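PDB 5IM3: ribonucleoside-diphosphate reductase from Pseudomonas aeruginosa, which probably reduces ribonucleoside diphosphates to the deoxyribonucleotides needed for DNA synthesis, with thioredoxin as reductant, and binds dATP as an allosteric enzyme. Local coordinates for residues L318-F323 with L347-D352; M324-G329 with T357-N362; S727-I732 with V742-T747. One frame throughout, in Å; residues are numbered along the deposited sequence.

Contact 1: L318-F323 with L347-D352; sequences LPQIFF and LLSSFD
The ring of F323 lies with one face against the backbone of L348 and S349, at the end of a helix that finishes in a Schellman motif, within the all-alpha domain of the reductase. Evidence for a CH-pi contact is direct: S349 CA stands 4.0 Å from the centroid of the F323 ring, 30° off the ring normal. L348 O sits above the centre of the same face, S349 N nearer its rim. The F351 and F323 side chains cross at about a right angle; F323 CZ lies at the edge of the F351 ring, near its plane, 3.9 Å from F351 CE1. L348 O also lies at that ring's edge, in its plane, and F295 adds an edge-to-face partner. F351 leaves the helix with positive phi (69°), and F351 N bonds back to L348 O at 3.0 Å, as expected of the Schellman motif. L348 completes the apolar part, L348 CB being 4.0 Å from F323 CD1, while M354 of strand 353-355 also touches F323 and L348. The amide of Q320 is held chiefly by D292 through NE2; a bend at chi2 (-53°) accompanies the approach of its other end to S349, whose OG bonds to Y345 O. There Q320 OE1 comes within 3.4 Å of S349 CB.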
loop_
_atom_site.group_PDB
_atom_site.type_symbol
_atom_site.label_atom_id
_atom_site.label_comp_id
_atom_site.label_asym_id
_atom_site.label_seq_id
_atom_site.Cartn_x
_atom_site.Cartn_y
_atom_site.Cartn_z
ATOM N N LEU A 318 -19.001 16.196 55.111
ATOM C CA LEU A 318 -19.295 17.355 54.280
ATOM C C LEU A 318 -18.009 18.003 53.773
ATOM O O LEU A 318 -16.938 17.820 54.357
ATOM C CB LEU A 318 -20.126 18.365 55.067
ATOM C CG LEU A 318 -21.604 17.992 55.214
ATOM C CD1 LEU A 318 -22.300 18.853 56.253
ATOM C CD2 LEU A 318 -22.314 18.108 53.869
ATOM N N PRO A 319 -18.089 18.781 52.689
ATOM C CA PRO A 319 -16.847 19.222 52.024
ATOM C C PRO A 319 -15.886 19.978 52.928
ATOM O O PRO A 319 -14.686 19.678 52.930
ATOM C CB PRO A 319 -17.368 20.098 50.874
ATOM C CG PRO A 319 -18.743 19.602 50.611
ATOM C CD PRO A 319 -19.289 19.227 51.959
ATOM N N GLN A 320 -16.366 20.966 53.686
ATOM C CA GLN A 320 -15.457 21.723 54.541
ATOM C C GLN A 320 -14.924 20.874 55.685
ATOM O O GLN A 320 -13.811 21.113 56.166
ATOM C CB GLN A 320 -16.151 22.971 55.087
ATOM C CG GLN A 320 -16.618 23.938 54.012
ATOM C CD GLN A 320 -15.509 24.315 53.043
ATOM O OE1 GLN A 320 -14.477 24.853 53.442
ATOM N NE2 GLN A 320 -15.712 24.018 51.763
ATOM N N ILE A 321 -15.699 19.885 56.136
ATOM C CA ILE A 321 -15.199 18.966 57.150
ATOM C C ILE A 321 -14.186 18.009 56.536
ATOM O O ILE A 321 -13.230 17.598 57.202
ATOM C CB ILE A 321 -16.381 18.230 57.812
ATOM C CG1 ILE A 321 -17.079 19.172 58.805
ATOM C CG2 ILE A 321 -15.922 16.946 58.504
ATOM C CD1 ILE A 321 -18.338 18.605 59.442
ATOM N N PHE A 322 -14.369 17.648 55.265
ATOM C CA PHE A 322 -13.355 16.870 54.562
ATOM C C PHE A 322 -12.017 17.596 54.563
ATOM O O PHE A 322 -10.988 17.026 54.942
ATOM C CB PHE A 322 -13.816 16.582 53.130
ATOM C CG PHE A 322 -12.716 16.106 52.220
ATOM C CD1 PHE A 322 -12.243 14.805 52.298
ATOM C CD2 PHE A 322 -12.160 16.960 51.284
ATOM C CE1 PHE A 322 -11.232 14.368 51.456
ATOM C CE2 PHE A 322 -11.151 16.530 50.439
ATOM C CZ PHE A 322 -10.688 15.232 50.525
ATOM N N PHE A 323 -12.013 18.866 54.149
ATOM C CA PHE A 323 -10.770 19.628 54.141
ATOM C C PHE A 323 -10.203 19.774 55.545
ATOM O O PHE A 323 -8.979 19.786 55.721
ATOM C CB PHE A 323 -10.997 21.007 53.514
ATOM C CG PHE A 323 -11.196 20.976 52.024
ATOM C CD1 PHE A 323 -10.379 20.204 51.214
ATOM C CD2 PHE A 323 -12.205 21.722 51.431
ATOM C CE1 PHE A 323 -10.560 20.173 49.845
ATOM C CE2 PHE A 323 -12.390 21.696 50.059
ATOM C CZ PHE A 323 -11.564 20.915 49.266
ATOM N N LEU A 347 -5.653 26.781 53.436
ATOM C CA LEU A 347 -4.960 26.611 52.164
ATOM C C LEU A 347 -5.699 25.631 51.259
ATOM O O LEU A 347 -5.805 25.854 50.048
ATOM C CB LEU A 347 -3.527 26.134 52.408
ATOM C CG LEU A 347 -2.591 26.275 51.207
ATOM C CD1 LEU A 347 -2.300 27.749 50.928
ATOM C CD2 LEU A 347 -1.304 25.501 51.425
ATOM N N LEU A 348 -6.228 24.547 51.831
ATOM C CA LEU A 348 -6.896 23.521 51.037
ATOM C C LEU A 348 -8.282 23.969 50.583
ATOM O O LEU A 348 -8.607 23.889 49.394
ATOM C CB LEU A 348 -6.995 22.225 51.846
ATOM C CG LEU A 348 -5.683 21.483 52.110
ATOM C CD1 LEU A 348 -5.907 20.350 53.097
ATOM C CD2 LEU A 348 -5.095 20.944 50.813
ATOM N N SER A 349 -9.107 24.445 51.517
ATOM C CA SER A 349 -10.489 24.794 51.204
ATOM C C SER A 349 -10.602 25.968 50.236
ATOM O O SER A 349 -11.644 26.118 49.590
ATOM C CB SER A 349 -11.250 25.118 52.492
ATOM O OG SER A 349 -10.629 26.178 53.197
ATOM N N SER A 350 -9.569 26.800 50.131
ATOM C CA SER A 350 -9.565 27.915 49.193
ATOM C C SER A 350 -9.084 27.521 47.804
ATOM O O SER A 350 -9.159 28.344 46.885
ATOM C CB SER A 350 -8.676 29.042 49.720
ATOM O OG SER A 350 -7.313 28.658 49.690
ATOM N N PHE A 351 -8.585 26.296 47.635
ATOM C CA PHE A 351 -8.032 25.803 46.379
ATOM C C PHE A 351 -6.719 26.486 46.009
ATOM O O PHE A 351 -6.277 26.387 44.860
ATOM C CB PHE A 351 -9.026 25.952 45.217
ATOM C CG PHE A 351 -10.351 25.259 45.434
ATOM C CD1 PHE A 351 -10.555 24.409 46.510
ATOM C CD2 PHE A 351 -11.392 25.459 44.542
ATOM C CE1 PHE A 351 -11.774 23.783 46.692
ATOM C CE2 PHE A 351 -12.611 24.834 44.722
ATOM C CZ PHE A 351 -12.801 23.996 45.794
ATOM N N ASP A 352 -6.080 27.186 46.951
ATOM C CA ASP A 352 -4.774 27.772 46.669
ATOM C C ASP A 352 -3.723 26.694 46.428
ATOM O O ASP A 352 -2.809 26.886 45.616
ATOM C CB ASP A 352 -4.342 28.675 47.824
ATOM C CG ASP A 352 -5.126 29.971 47.879
ATOM O OD1 ASP A 352 -6.036 30.160 47.042
ATOM O OD2 ASP A 352 -4.833 30.799 48.766
#

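Contact 2: M324-G329 with T357-N362; sequences MRVAMG and TPTLFN
V326, L360 and R325 are among the residues with most surface buried where helix 319-330 crosses helix 357-362 in the all-alpha domain. The axes of segments 324-329 and 357-362 approach to 9.0 Å with 100° between their directions, so the helices meet nearly perpendicularly and over a short length, V326 CA and L360 CA being 6.1 Å apart.

Both methyls of V326 meet L360, CG1 at its side chain and CG2 at its carbonyl. With V326 CG1 anti to the backbone N (chi1 -178°), that branch meets L360 CD2 at 4.2 Å and T359 CG2 at 4.1 Å, while V326 CG2 rests 3.7 Å from L360 O. The side chains of V326 and T359 cross at about a right angle. T359 turns its methyl to the valine and gives its hydroxyl to L370 O. The CB of L360 points away from helix 324-329, yet the end of its side chain returns to V326; I775 and I778 of helix 773-779 also touch this leucine.

R325 arches over the C-terminal end of helix 357-362, its chain bent at chi3 (73°). R325 NH1 is 3.6 Å from L360 O and also 3.6 Å from F361 O, both too long to count as bonds. Its firm polar partners include A363 O, hydrogen-bonded to NH1, and E317, which forms a salt bridge to NE.

The chemistry is therefore apolar at V326 and electrostatic at R325: the guanidinium's positive charge near the carbonyl end of helix 357-362 would probably interact favourably with the helix dipole, while E317 would partly offset that charge.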
loop_
_atom_site.group_PDB
_atom_site.type_symbol
_atom_site.label_atom_id
_atom_site.label_comp_id
_atom_site.label_asym_id
_atom_site.label_seq_id
_atom_site.Cartn_x
_atom_site.Cartn_y
_atom_site.Cartn_z
ATOM N N MET A 324 -11.071 19.875 56.551
ATOM C CA MET A 324 -10.597 19.998 57.923
ATOM C C MET A 324 -9.995 18.685 58.415
ATOM O O MET A 324 -9.019 18.694 59.173
ATOM C CB MET A 324 -11.743 20.452 58.832
ATOM C CG MET A 324 -11.354 20.674 60.288
ATOM S SD MET A 324 -10.077 21.933 60.511
ATOM C CE MET A 324 -11.015 23.426 60.187
ATOM N N ARG A 325 -10.554 17.546 57.992
ATOM C CA ARG A 325 -9.961 16.261 58.359
ATOM C C ARG A 325 -8.553 16.132 57.801
ATOM O O ARG A 325 -7.635 15.685 58.495
ATOM C CB ARG A 325 -10.815 15.094 57.862
ATOM C CG ARG A 325 -9.974 13.817 57.658
ATOM C CD ARG A 325 -10.797 12.583 57.402
ATOM N NE ARG A 325 -11.396 12.562 56.068
ATOM C CZ ARG A 325 -10.772 12.173 54.959
ATOM N NH1 ARG A 325 -9.502 11.784 54.988
ATOM N NH2 ARG A 325 -11.422 12.181 53.805
ATOM N N VAL A 326 -8.374 16.479 56.526
ATOM C CA VAL A 326 -7.053 16.364 55.915
ATOM C C VAL A 326 -6.074 17.282 56.631
ATOM O O VAL A 326 -4.941 16.890 56.942
ATOM C CB VAL A 326 -7.129 16.679 54.408
ATOM C CG1 VAL A 326 -5.762 16.509 53.753
ATOM C CG2 VAL A 326 -8.156 15.788 53.733
ATOM N N ALA A 327 -6.506 18.510 56.920
ATOM C CA ALA A 327 -5.660 19.455 57.636
ATOM C C ALA A 327 -5.282 18.911 59.007
ATOM O O ALA A 327 -4.116 18.973 59.410
ATOM C CB ALA A 327 -6.379 20.797 57.766
ATOM N N MET A 328 -6.262 18.373 59.737
ATOM C CA MET A 328 -5.982 17.797 61.050
ATOM C C MET A 328 -5.016 16.625 60.933
ATOM O O MET A 328 -4.033 16.536 61.678
ATOM C CB MET A 328 -7.288 17.352 61.715
ATOM C CG MET A 328 -8.204 18.498 62.160
ATOM S SD MET A 328 -9.884 17.956 62.556
ATOM C CE MET A 328 -9.631 17.137 64.126
ATOM N N GLY A 329 -5.278 15.715 59.992
ATOM C CA GLY A 329 -4.400 14.571 59.813
ATOM C C GLY A 329 -2.969 14.966 59.523
ATOM O O GLY A 329 -2.034 14.282 59.945
ATOM N N THR A 357 -3.517 13.065 45.727
ATOM C CA THR A 357 -4.631 12.136 45.904
ATOM C C THR A 357 -4.486 11.234 47.124
ATOM O O THR A 357 -5.461 11.103 47.881
ATOM C CB THR A 357 -4.780 11.318 44.611
ATOM O OG1 THR A 357 -5.544 12.077 43.662
ATOM C CG2 THR A 357 -5.465 9.978 44.856
ATOM N N PRO A 358 -3.343 10.586 47.378
ATOM C CA PRO A 358 -3.271 9.725 48.572
ATOM C C PRO A 358 -3.375 10.497 49.875
ATOM O O PRO A 358 -3.995 10.006 50.825
ATOM C CB PRO A 358 -1.912 9.019 48.424
ATOM C CG PRO A 358 -1.121 9.888 47.534
ATOM C CD PRO A 358 -2.104 10.519 46.584
ATOM N N THR A 359 -2.785 11.691 49.956
ATOM C CA THR A 359 -2.938 12.492 51.164
ATOM C C THR A 359 -4.404 12.832 51.396
ATOM O O THR A 359 -4.940 12.607 52.485
ATOM C CB THR A 359 -2.095 13.767 51.073
ATOM O OG1 THR A 359 -0.705 13.425 51.084
ATOM C CG2 THR A 359 -2.381 14.694 52.248
ATOM N N LEU A 360 -5.073 13.357 50.368
ATOM C CA LEU A 360 -6.490 13.686 50.491
ATOM C C LEU A 360 -7.306 12.494 50.967
ATOM O O LEU A 360 -8.239 12.649 51.764
ATOM C CB LEU A 360 -7.024 14.185 49.148
ATOM C CG LEU A 360 -6.527 15.556 48.693
ATOM C CD1 LEU A 360 -7.108 15.871 47.335
ATOM C CD2 LEU A 360 -6.898 16.635 49.712
ATOM N N PHE A 361 -6.965 11.294 50.497
ATOM C CA PHE A 361 -7.788 10.129 50.787
ATOM C C PHE A 361 -7.518 9.557 52.175
ATOM O O PHE A 361 -8.448 9.076 52.833
ATOM C CB PHE A 361 -7.558 9.052 49.725
ATOM C CG PHE A 361 -8.579 7.954 49.752
ATOM C CD1 PHE A 361 -8.353 6.796 50.477
ATOM C CD2 PHE A 361 -9.770 8.082 49.057
ATOM C CE1 PHE A 361 -9.295 5.782 50.507
ATOM C CE2 PHE A 361 -10.715 7.072 49.085
ATOM C CZ PHE A 361 -10.478 5.921 49.810
ATOM N N ASN A 362 -6.269 9.605 52.643
ATOM C CA ASN A 362 -5.877 8.865 53.831
ATOM C C ASN A 362 -5.520 9.726 55.031
ATOM O O ASN A 362 -5.517 9.208 56.149
ATOM C CB ASN A 362 -4.684 7.956 53.513
ATOM C CG ASN A 362 -5.043 6.872 52.530
ATOM O OD1 ASN A 362 -6.126 6.290 52.599
ATOM N ND2 ASN A 362 -4.144 6.601 51.597
#

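Contact 3: S727-I732 with V742-T747; sequences SEKKLI and VDLSET
A chi1 of -59° places I732 CG1 anti to the carbonyl carbon, and chi2 of 167° extends CD1 toward the loop 742-747, where it meets V742 and L744. This is helix-loop packing in the barrel domain: helix 724-735 is covered by part of the connection to helix 751-757, which carries an Asx turn. I732 CD1 lies 3.5 Å from V742 CG1, the two side chains crossing at a slant. I732 CD1 also approaches L744 CD1 tip to tip, at 3.9 Å. The other leucine methyl, L744 CD2, rests 3.7 Å from K729 CG, so the lysine meets L744 with its aliphatic chain; K729 NZ is 4.7 Å from E746 OE1, not in contact.

E728 bends at chi2 (-81°) and brings E728 OE1 to 3.4 Å from V742 CG2. That oxygen is buried with no polar partner in the model, whereas OE2 makes a long, weak ion pair with R572.

The Asx turn bends the loop at D743, whose carboxylate also forms a salt bridge with K868: S745 N reaches D743 OD1 from above the carboxylate plane, and S745 OG meets the syn lone pair of D743 OD1 at 2.7 Å.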
loop_
_atom_site.group_PDB
_atom_site.type_symbol
_atom_site.label_atom_id
_atom_site.label_comp_id
_atom_site.label_asym_id
_atom_site.label_seq_id
_atom_site.Cartn_x
_atom_site.Cartn_y
_atom_site.Cartn_z
ATOM N N SER A 727 22.967 24.525 38.661
ATOM C CA SER A 727 23.044 23.188 38.077
ATOM C C SER A 727 23.004 23.248 36.555
ATOM O O SER A 727 23.720 22.501 35.878
ATOM C CB SER A 727 21.901 22.317 38.600
ATOM O OG SER A 727 21.930 22.197 40.008
ATOM N N GLU A 728 22.164 24.124 35.996
ATOM C CA GLU A 728 22.102 24.276 34.544
ATOM C C GLU A 728 23.453 24.690 33.978
ATOM O O GLU A 728 23.886 24.171 32.944
ATOM C CB GLU A 728 21.038 25.306 34.160
ATOM C CG GLU A 728 19.612 24.803 34.230
ATOM C CD GLU A 728 19.204 24.004 33.006
ATOM O OE1 GLU A 728 18.170 24.342 32.392
ATOM O OE2 GLU A 728 19.915 23.037 32.657
ATOM N N LYS A 729 24.129 25.631 34.640
ATOM C CA LYS A 729 25.408 26.120 34.136
ATOM C C LYS A 729 26.444 25.004 34.090
ATOM O O LYS A 729 27.130 24.821 33.078
ATOM C CB LYS A 729 25.899 27.281 35.003
ATOM C CG LYS A 729 25.079 28.551 34.851
ATOM C CD LYS A 729 25.712 29.717 35.596
ATOM C CE LYS A 729 25.046 31.032 35.227
ATOM N NZ LYS A 729 25.728 32.210 35.839
ATOM N N LYS A 730 26.571 24.243 35.181
ATOM C CA LYS A 730 27.530 23.144 35.200
ATOM C C LYS A 730 27.164 22.069 34.187
ATOM O O LYS A 730 28.053 21.451 33.592
ATOM C CB LYS A 730 27.623 22.545 36.604
ATOM C CG LYS A 730 28.641 23.234 37.502
ATOM C CD LYS A 730 28.746 22.551 38.860
ATOM C CE LYS A 730 29.888 23.124 39.686
ATOM N NZ LYS A 730 29.735 24.587 39.913
ATOM N N LEU A 731 25.867 21.835 33.974
ATOM C CA LEU A 731 25.452 20.860 32.970
ATOM C C LEU A 731 25.954 21.255 31.587
ATOM O O LEU A 731 26.410 20.401 30.816
ATOM C CB LEU A 731 23.927 20.723 32.976
ATOM C CG LEU A 731 23.310 19.806 31.913
ATOM C CD1 LEU A 731 23.827 18.382 32.053
ATOM C CD2 LEU A 731 21.790 19.834 31.998
ATOM N N ILE A 732 25.886 22.546 31.259
ATOM C CA ILE A 732 26.386 23.015 29.970
ATOM C C ILE A 732 27.894 22.825 29.885
ATOM O O ILE A 732 28.430 22.465 28.830
ATOM C CB ILE A 732 25.984 24.485 29.747
ATOM C CG1 ILE A 732 24.461 24.636 29.787
ATOM C CG2 ILE A 732 26.515 24.990 28.411
ATOM C CD1 ILE A 732 23.999 26.071 29.881
ATOM N N VAL A 742 20.545 26.355 26.593
ATOM C CA VAL A 742 19.385 26.690 27.407
ATOM C C VAL A 742 19.520 28.133 27.868
ATOM O O VAL A 742 20.628 28.613 28.131
ATOM C CB VAL A 742 19.236 25.725 28.606
ATOM C CG1 VAL A 742 20.516 25.664 29.414
ATOM C CG2 VAL A 742 18.060 26.125 29.491
ATOM N N ASP A 743 18.390 28.829 27.942
ATOM C CA ASP A 743 18.379 30.200 28.435
ATOM C C ASP A 743 18.801 30.237 29.898
ATOM O O ASP A 743 18.412 29.381 30.696
ATOM C CB ASP A 743 16.984 30.801 28.275
ATOM C CG ASP A 743 16.919 32.240 28.729
ATOM O OD1 ASP A 743 16.752 32.471 29.945
ATOM O OD2 ASP A 743 17.030 33.142 27.871
ATOM N N LEU A 744 19.604 31.241 30.253
ATOM C CA LEU A 744 20.140 31.374 31.603
ATOM C C LEU A 744 19.723 32.685 32.264
ATOM O O LEU A 744 20.358 33.116 33.232
ATOM C CB LEU A 744 21.667 31.251 31.572
ATOM C CG LEU A 744 22.295 29.916 31.992
ATOM C CD1 LEU A 744 21.591 28.722 31.366
ATOM C CD2 LEU A 744 23.774 29.904 31.628
ATOM N N SER A 745 18.660 33.322 31.777
ATOM C CA SER A 745 18.253 34.612 32.310
ATOM C C SER A 745 17.671 34.459 33.713
ATOM O O SER A 745 17.182 33.396 34.105
ATOM C CB SER A 745 17.229 35.279 31.390
ATOM O OG SER A 745 16.001 34.571 31.393
ATOM N N GLU A 746 17.731 35.555 34.473
ATOM C CA GLU A 746 17.260 35.591 35.850
ATOM C C GLU A 746 16.627 36.947 36.121
ATOM O O GLU A 746 17.151 37.977 35.690
ATOM C CB GLU A 746 18.408 35.352 36.839
ATOM C CG GLU A 746 19.207 34.088 36.571
ATOM C CD GLU A 746 20.392 33.936 37.506
ATOM O OE1 GLU A 746 21.291 33.125 37.199
ATOM O OE2 GLU A 746 20.424 34.635 38.543
ATOM N N THR A 747 15.506 36.946 36.843
ATOM C CA THR A 747 14.800 38.175 37.181
ATOM C C THR A 747 14.811 38.479 38.673
ATOM O O THR A 747 14.283 39.519 39.080
ATOM C CB THR A 747 13.348 38.108 36.689
ATOM O OG1 THR A 747 12.604 37.190 37.498
ATOM C CG2 THR A 747 13.293 37.658 35.234
#

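Overall arrangement
Contacts 1 and 2 are neighbours in the all-alpha domain, their centres 10 Å apart. Both draw on helix 319-330: its first half packs on the end of helix 337-349, its second half on helix 357-362. Their segments alternate along the chain, so the two pairings interlock, and they touch directly, with L348 CD1 3.9 Å from V326 CG1 and F322 CE1 3.5 Å from L360 O. Contact 3 follows much later in the chain, in the barrel domain, its centre 38 Å from each of the others. The first two thus form one continuous helical packing unit, whereas contact 3 is a separate surface feature joining helix 724-735 to its following loop.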